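Local coordinates for D-isomer specific 2-hydroxyacid dehydrogenase family protein (Aeromonas salmonicida subsp. salmonicida, PDB 3HG7) that probably acts as an NAD-dependent oxidoreductase of the D-isomer specific 2-hydroxyacid dehydrogenase family, at residues Pro186-Asn189 against Lys190-Gln194; Gly238-Leu241 against Thr242-Thr246. The protein carries 1 engineered substitution. One frame throughout, in Å; residues are numbered along the deposited sequence.

Overall arrangement
Both contacts are local, each lying along one short helix, and they hold no element in common. Contact 1 follows helix 188-193 and contact 2 follows helix 237-245, later in the chain. Their centres are 19 Å apart, and their nearest atoms about 11 Å, so they do not touch. Each helix packs leucines inward on the seven-stranded parallel sheet of the NAD binding domain. Contact 1 leans on strands 142-146 and 165-169, contact 2 on strand 251-254. Contact 1 has more exposed residues, with a lysine folded back toward Pro186 and Ala187. Contact 2 is more buried; a leucine methyl lies against its exposed arginine, and threonine hydroxyls approach backbone carbonyls.

Contact 1 (Pro186-Asn189 against Lys190-Gln194); sequences PALN and KMLAQ
Ala187 and Leu188 accept backbone hydrogen bonds from Met191 and Leu192, four residues on. Met191 N donates to Ala187 O at 2.8 Å, and Leu192 N donates to Leu188 O at 2.7 Å. The following bond, Ala193 N to Asn189 O, is less certain because the position of Ala193 N is in some doubt.

Apolar contact is modest. Leu188 CG and Leu192 CG stand 4.2 Å apart on one side of the helix. The CG of Leu192 also rests 3.3 Å from Leu188 O. Ala187 CB meets Met191 CG at 4.4 Å. In Met191, CG lies beside the backbone N (chi1 -75°), which brings it back to 3.4 Å from Ala187 O.

The fold explains the leucine side. This is a helix of a Rossmann-type domain, and it lies against the parallel sheet. Leu188 and Leu192 are buried on Leu144 of strand 142-146 and on Phe217. Met191 reaches Leu144 and also Leu167 of strand 165-169.

The lysine's approach is looser. Lys190 is exposed, and its chain bends at chi2 and chi3. It curls back toward Pro186 and Ala187. Lys190 CE comes within 4.4 Å of Ala187 CB, while Lys190 NZ stops 4.3 Å from Pro186 O.

Contact 2 (Gly238-Leu241 against Thr242-Thr246); sequences GDLL and TALRT
Leu240 and Leu244 pack one turn apart on the buried side of helix 237-245. Their CD1 methyls meet at 3.6 Å, and the two side chains cross at a slant. Leu240 CG is anti to its backbone N (chi1 162°), while Leu244 CG lies beside its own N. These different settings bring the two CD1 branches together. Both leucines press on Ala252 of strand 251-254, and Leu240 also reaches Leu254.

Backbone bonds from each residue to the one four back tie the turns together. Leu244 N donates to Leu240 O at 3.0 Å, and Ala243 N donates to Asp239 O at 3.1 Å. Arg245 N donates to Leu241 O at 2.9 Å.

On the flank, buried Leu241 and exposed Arg245 approach closely. The extended arginine chain runs alongside Leu241, pointing the same way. Leu241 CD2 sits over one face of the guanidinium, displaced toward its rim, and lies 3.2 Å from Arg245 NH1.

The solvent side is looser. Thr242 OG1 lies 3.4 Å from Gly238 O, a long, weak hydrogen bond at best. Where the chain leaves the helix, Thr246 OG1 donates to Thr242 O at 2.8 Å, from above the carbonyl plane.

Helix 237-245 is the crossover of a beta-alpha-beta unit between parallel strands 225-228 and 251-254, as in Rossmann-type NAD binding domains.

Contact 1 (Pro186-Asn189 against Lys190-Gln194)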
ATOM      1  N   PRO A 186      -7.786 -18.936  11.088  1.00 35.57           N
ATOM      2  CA  PRO A 186      -8.746 -20.043  11.053  1.00 35.67           C
ATOM      3  C   PRO A 186     -10.203 -19.606  10.811  1.00 35.81           C
ATOM      4  O   PRO A 186     -10.929 -20.280  10.073  1.00 36.12           O
ATOM      5  CB  PRO A 186      -8.581 -20.693  12.433  1.00 35.50           C
ATOM      6  CG  PRO A 186      -7.166 -20.430  12.785  1.00 39.91           C
ATOM      7  CD  PRO A 186      -6.833 -19.078  12.208  1.00 35.48           C
ATOM      8  N   ALA A 187     -10.614 -18.480  11.396  1.00 35.31           N
ATOM      9  CA  ALA A 187     -11.997 -17.995  11.251  1.00 34.67           C
ATOM     10  C   ALA A 187     -12.309 -17.357   9.891  1.00 34.90           C
ATOM     11  O   ALA A 187     -13.442 -16.927   9.659  1.00 34.57           O
ATOM     12  CB  ALA A 187     -12.353 -17.027  12.383  1.00 34.21           C
ATOM     13  N   LEU A 188     -11.321 -17.311   8.993  1.00 35.16           N
ATOM     14  CA  LEU A 188     -11.465 -16.570   7.734  1.00 35.28           C
ATOM     15  C   LEU A 188     -12.671 -16.983   6.895  1.00 34.68           C
ATOM     16  O   LEU A 188     -13.469 -16.118   6.530  1.00 34.93           O
ATOM     17  CB  LEU A 188     -10.179 -16.586   6.893  1.00 35.79           C
ATOM     18  CG  LEU A 188     -10.014 -15.457   5.863  1.00 43.30           C
ATOM     19  CD1 LEU A 188     -10.264 -14.082   6.482  1.00 36.12           C
ATOM     20  CD2 LEU A 188      -8.630 -15.484   5.231  1.00 36.28           C
ATOM     21  N   ASN A 189     -12.810 -18.277   6.596  1.00 33.95           N
ATOM     22  CA  ASN A 189     -13.930 -18.752   5.754  1.00 33.39           C
ATOM     23  C   ASN A 189     -15.292 -18.454   6.357  1.00 33.19           C
ATOM     24  O   ASN A 189     -16.236 -18.101   5.647  1.00 32.26           O
ATOM     25  CB  ASN A 189     -13.815 -20.252   5.453  1.00 33.32           C
ATOM     26  CG  ASN A 189     -12.768 -20.562   4.393  1.00 44.17           C
ATOM     27  OD1 ASN A 189     -11.825 -19.805   4.197  1.00 32.72           O
ATOM     28  ND2 ASN A 189     -12.929 -21.698   3.717  1.00 33.25           N
ATOM     29  N   LYS A 190     -15.386 -18.628   7.674  1.00 33.93           N
ATOM     30  CA  LYS A 190     -16.584 -18.271   8.427  1.00 34.62           C
ATOM     31  C   LYS A 190     -16.859 -16.766   8.334  1.00 34.17           C
ATOM     32  O   LYS A 190     -18.003 -16.352   8.134  1.00 34.10           O
ATOM     33  CB  LYS A 190     -16.453 -18.729   9.883  1.00 35.56           C
ATOM     34  CG  LYS A 190     -16.830 -20.194  10.099  1.00 39.82           C
ATOM     35  CD  LYS A 190     -15.740 -20.983  10.824  1.00 36.71           C
ATOM     36  CE  LYS A 190     -15.311 -20.341  12.145  1.00 40.05           C
ATOM     37  NZ  LYS A 190     -14.214 -21.104  12.795  1.00 37.27           N
ATOM     38  N   MET A 191     -15.803 -15.962   8.458  1.00 33.60           N
ATOM     39  CA  MET A 191     -15.910 -14.503   8.321  1.00 33.10           C
ATOM     40  C   MET A 191     -16.220 -14.028   6.893  1.00 31.63           C
ATOM     41  O   MET A 191     -16.987 -13.073   6.700  1.00 31.48           O
ATOM     42  CB  MET A 191     -14.657 -13.811   8.883  1.00 33.72           C
ATOM     43  CG  MET A 191     -14.579 -13.767  10.410  1.00 27.20           C
ATOM     44  SD  MET A 191     -16.144 -13.459  11.308  1.00 35.67           S
ATOM     45  CE  MET A 191     -16.843 -15.092  11.530  1.00 27.79           C
ATOM     46  N   LEU A 192     -15.639 -14.702   5.900  1.00 29.84           N
ATOM     47  CA  LEU A 192     -15.859 -14.375   4.491  1.00 27.87           C
ATOM     48  C   LEU A 192     -17.302 -14.580   4.088  1.00 26.67           C
ATOM     49  O   LEU A 192     -17.868 -13.822   3.271  1.00 24.87           O
ATOM     50  CB  LEU A 192     -14.951 -15.222   3.592  1.00 28.04           C
ATOM     51  CG  LEU A 192     -13.456 -14.857   3.510  1.00 32.08           C
ATOM     52  CD1 LEU A 192     -12.717 -15.825   2.585  1.00 28.16           C
ATOM     53  CD2 LEU A 192     -13.227 -13.412   3.058  1.00 28.40           C
ATOM     54  N   ALA A 193     -17.898 -15.626   4.659  1.00 25.92           N
ATOM     55  CA  ALA A 193     -19.243 -16.021   4.317  1.00 25.61           C
ATOM     56  C   ALA A 193     -20.230 -14.910   4.593  1.00 25.59           C
ATOM     57  O   ALA A 193     -21.254 -14.835   3.927  1.00 25.45           O
ATOM     58  CB  ALA A 193     -19.638 -17.283   5.092  1.00 25.99           C
ATOM     59  N   GLN A 194     -19.933 -14.069   5.585  1.00 26.22           N
ATOM     60  CA  GLN A 194     -20.833 -12.967   5.949  1.00 27.13           C
ATOM     61  C   GLN A 194     -20.318 -11.584   5.502  1.00 25.84           C
ATOM     62  O   GLN A 194     -20.844 -10.551   5.939  1.00 25.41           O
ATOM     63  CB  GLN A 194     -21.137 -12.977   7.455  1.00 28.66           C
ATOM     64  CG  GLN A 194     -19.999 -12.499   8.351  1.00 45.20           C
ATOM     65  CD  GLN A 194     -20.095 -13.071   9.747  1.00 30.38           C
ATOM     66  OE1 GLN A 194     -20.047 -14.289   9.932  1.00 45.83           O
ATOM     67  NE2 GLN A 194     -20.241 -12.198  10.744  1.00 45.60           N
TER

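Contact 2 (Gly238-Leu241 against Thr242-Thr246)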
ATOM      1  N   GLY A 238      -4.931 -16.175 -11.505  1.00 34.72           N
ATOM      2  CA  GLY A 238      -5.612 -17.121 -12.406  1.00 34.71           C
ATOM      3  C   GLY A 238      -6.942 -17.571 -11.844  1.00 34.34           C
ATOM      4  O   GLY A 238      -7.938 -17.718 -12.560  1.00 34.95           O
ATOM      5  N   ASP A 239      -6.972 -17.744 -10.533  1.00 33.40           N
ATOM      6  CA  ASP A 239      -8.158 -18.247  -9.889  1.00 32.96           C
ATOM      7  C   ASP A 239      -9.139 -17.148  -9.417  1.00 31.44           C
ATOM      8  O   ASP A 239     -10.338 -17.397  -9.289  1.00 31.49           O
ATOM      9  CB  ASP A 239      -7.729 -19.191  -8.796  1.00 34.20           C
ATOM     10  CG  ASP A 239      -6.840 -20.329  -9.330  1.00 39.80           C
ATOM     11  OD1 ASP A 239      -5.723 -20.502  -8.818  1.00 34.60           O
ATOM     12  OD2 ASP A 239      -7.253 -21.033 -10.274  1.00 34.76           O
ATOM     13  N   LEU A 240      -8.623 -15.939  -9.188  1.00 29.70           N
ATOM     14  CA  LEU A 240      -9.464 -14.734  -9.042  1.00 27.38           C
ATOM     15  C   LEU A 240     -10.280 -14.512 -10.305  1.00 26.97           C
ATOM     16  O   LEU A 240     -11.468 -14.224 -10.237  1.00 26.20           O
ATOM     17  CB  LEU A 240      -8.606 -13.490  -8.772  1.00 25.93           C
ATOM     18  CG  LEU A 240      -9.302 -12.133  -9.017  1.00 32.16           C
ATOM     19  CD1 LEU A 240     -10.489 -11.927  -8.095  1.00 24.77           C
ATOM     20  CD2 LEU A 240      -8.351 -10.960  -8.920  1.00 24.77           C
ATOM     21  N   LEU A 241      -9.625 -14.643 -11.451  1.00 27.53           N
ATOM     22  CA  LEU A 241     -10.279 -14.489 -12.744  1.00 28.46           C
ATOM     23  C   LEU A 241     -11.491 -15.397 -12.920  1.00 29.06           C
ATOM     24  O   LEU A 241     -12.586 -14.940 -13.241  1.00 29.67           O
ATOM     25  CB  LEU A 241      -9.258 -14.813 -13.820  1.00 29.56           C
ATOM     26  CG  LEU A 241      -9.063 -13.815 -14.941  1.00 33.20           C
ATOM     27  CD1 LEU A 241      -7.599 -13.640 -15.196  1.00 30.78           C
ATOM     28  CD2 LEU A 241      -9.756 -14.278 -16.173  1.00 30.72           C
ATOM     29  N   THR A 242     -11.286 -16.698 -12.706  1.00 29.30           N
ATOM     30  CA  THR A 242     -12.342 -17.679 -12.868  1.00 28.71           C
ATOM     31  C   THR A 242     -13.456 -17.401 -11.869  1.00 27.50           C
ATOM     32  O   THR A 242     -14.622 -17.513 -12.208  1.00 27.51           O
ATOM     33  CB  THR A 242     -11.778 -19.123 -12.756  1.00 29.37           C
ATOM     34  OG1 THR A 242     -10.743 -19.298 -13.740  1.00 34.04           O
ATOM     35  CG2 THR A 242     -12.882 -20.163 -12.994  1.00 33.69           C
ATOM     36  N   ALA A 243     -13.089 -17.000 -10.652  1.00 27.05           N
ATOM     37  CA  ALA A 243     -14.074 -16.589  -9.636  1.00 27.08           C
ATOM     38  C   ALA A 243     -15.006 -15.479 -10.130  1.00 27.39           C
ATOM     39  O   ALA A 243     -16.229 -15.560  -9.958  1.00 26.74           O
ATOM     40  CB  ALA A 243     -13.368 -16.150  -8.360  1.00 27.48           C
ATOM     41  N   LEU A 244     -14.408 -14.451 -10.745  1.00 27.86           N
ATOM     42  CA  LEU A 244     -15.139 -13.313 -11.302  1.00 28.15           C
ATOM     43  C   LEU A 244     -15.931 -13.691 -12.546  1.00 30.36           C
ATOM     44  O   LEU A 244     -16.966 -13.096 -12.825  1.00 30.66           O
ATOM     45  CB  LEU A 244     -14.169 -12.147 -11.627  1.00 26.92           C
ATOM     46  CG  LEU A 244     -13.561 -11.443 -10.418  1.00 22.15           C
ATOM     47  CD1 LEU A 244     -12.392 -10.549 -10.840  1.00 26.72           C
ATOM     48  CD2 LEU A 244     -14.635 -10.644  -9.703  1.00 26.53           C
ATOM     49  N   ARG A 245     -15.443 -14.678 -13.291  1.00 32.37           N
ATOM     50  CA  ARG A 245     -16.128 -15.126 -14.508  1.00 34.42           C
ATOM     51  C   ARG A 245     -17.347 -16.044 -14.254  1.00 34.91           C
ATOM     52  O   ARG A 245     -18.254 -16.128 -15.085  1.00 34.66           O
ATOM     53  CB  ARG A 245     -15.135 -15.804 -15.462  1.00 35.60           C
ATOM     54  CG  ARG A 245     -14.330 -14.830 -16.309  1.00 47.48           C
ATOM     55  CD  ARG A 245     -13.270 -15.543 -17.140  1.00 37.65           C
ATOM     56  NE  ARG A 245     -12.738 -14.673 -18.192  1.00 47.71           N
ATOM     57  CZ  ARG A 245     -11.612 -14.892 -18.870  1.00 38.55           C
ATOM     58  NH1 ARG A 245     -10.858 -15.961 -18.616  1.00 47.87           N
ATOM     59  NH2 ARG A 245     -11.228 -14.029 -19.803  1.00 47.79           N
ATOM     60  N   THR A 246     -17.367 -16.705 -13.100  1.00 35.85           N
ATOM     61  CA  THR A 246     -18.376 -17.735 -12.816  1.00 36.56           C
ATOM     62  C   THR A 246     -19.277 -17.382 -11.628  1.00 36.54           C
ATOM     63  O   THR A 246     -19.907 -18.263 -11.028  1.00 36.61           O
ATOM     64  CB  THR A 246     -17.717 -19.130 -12.589  1.00 36.99           C
ATOM     65  OG1 THR A 246     -16.853 -19.085 -11.443  1.00 46.41           O
ATOM     66  CG2 THR A 246     -16.913 -19.564 -13.825  1.00 46.25           C
TER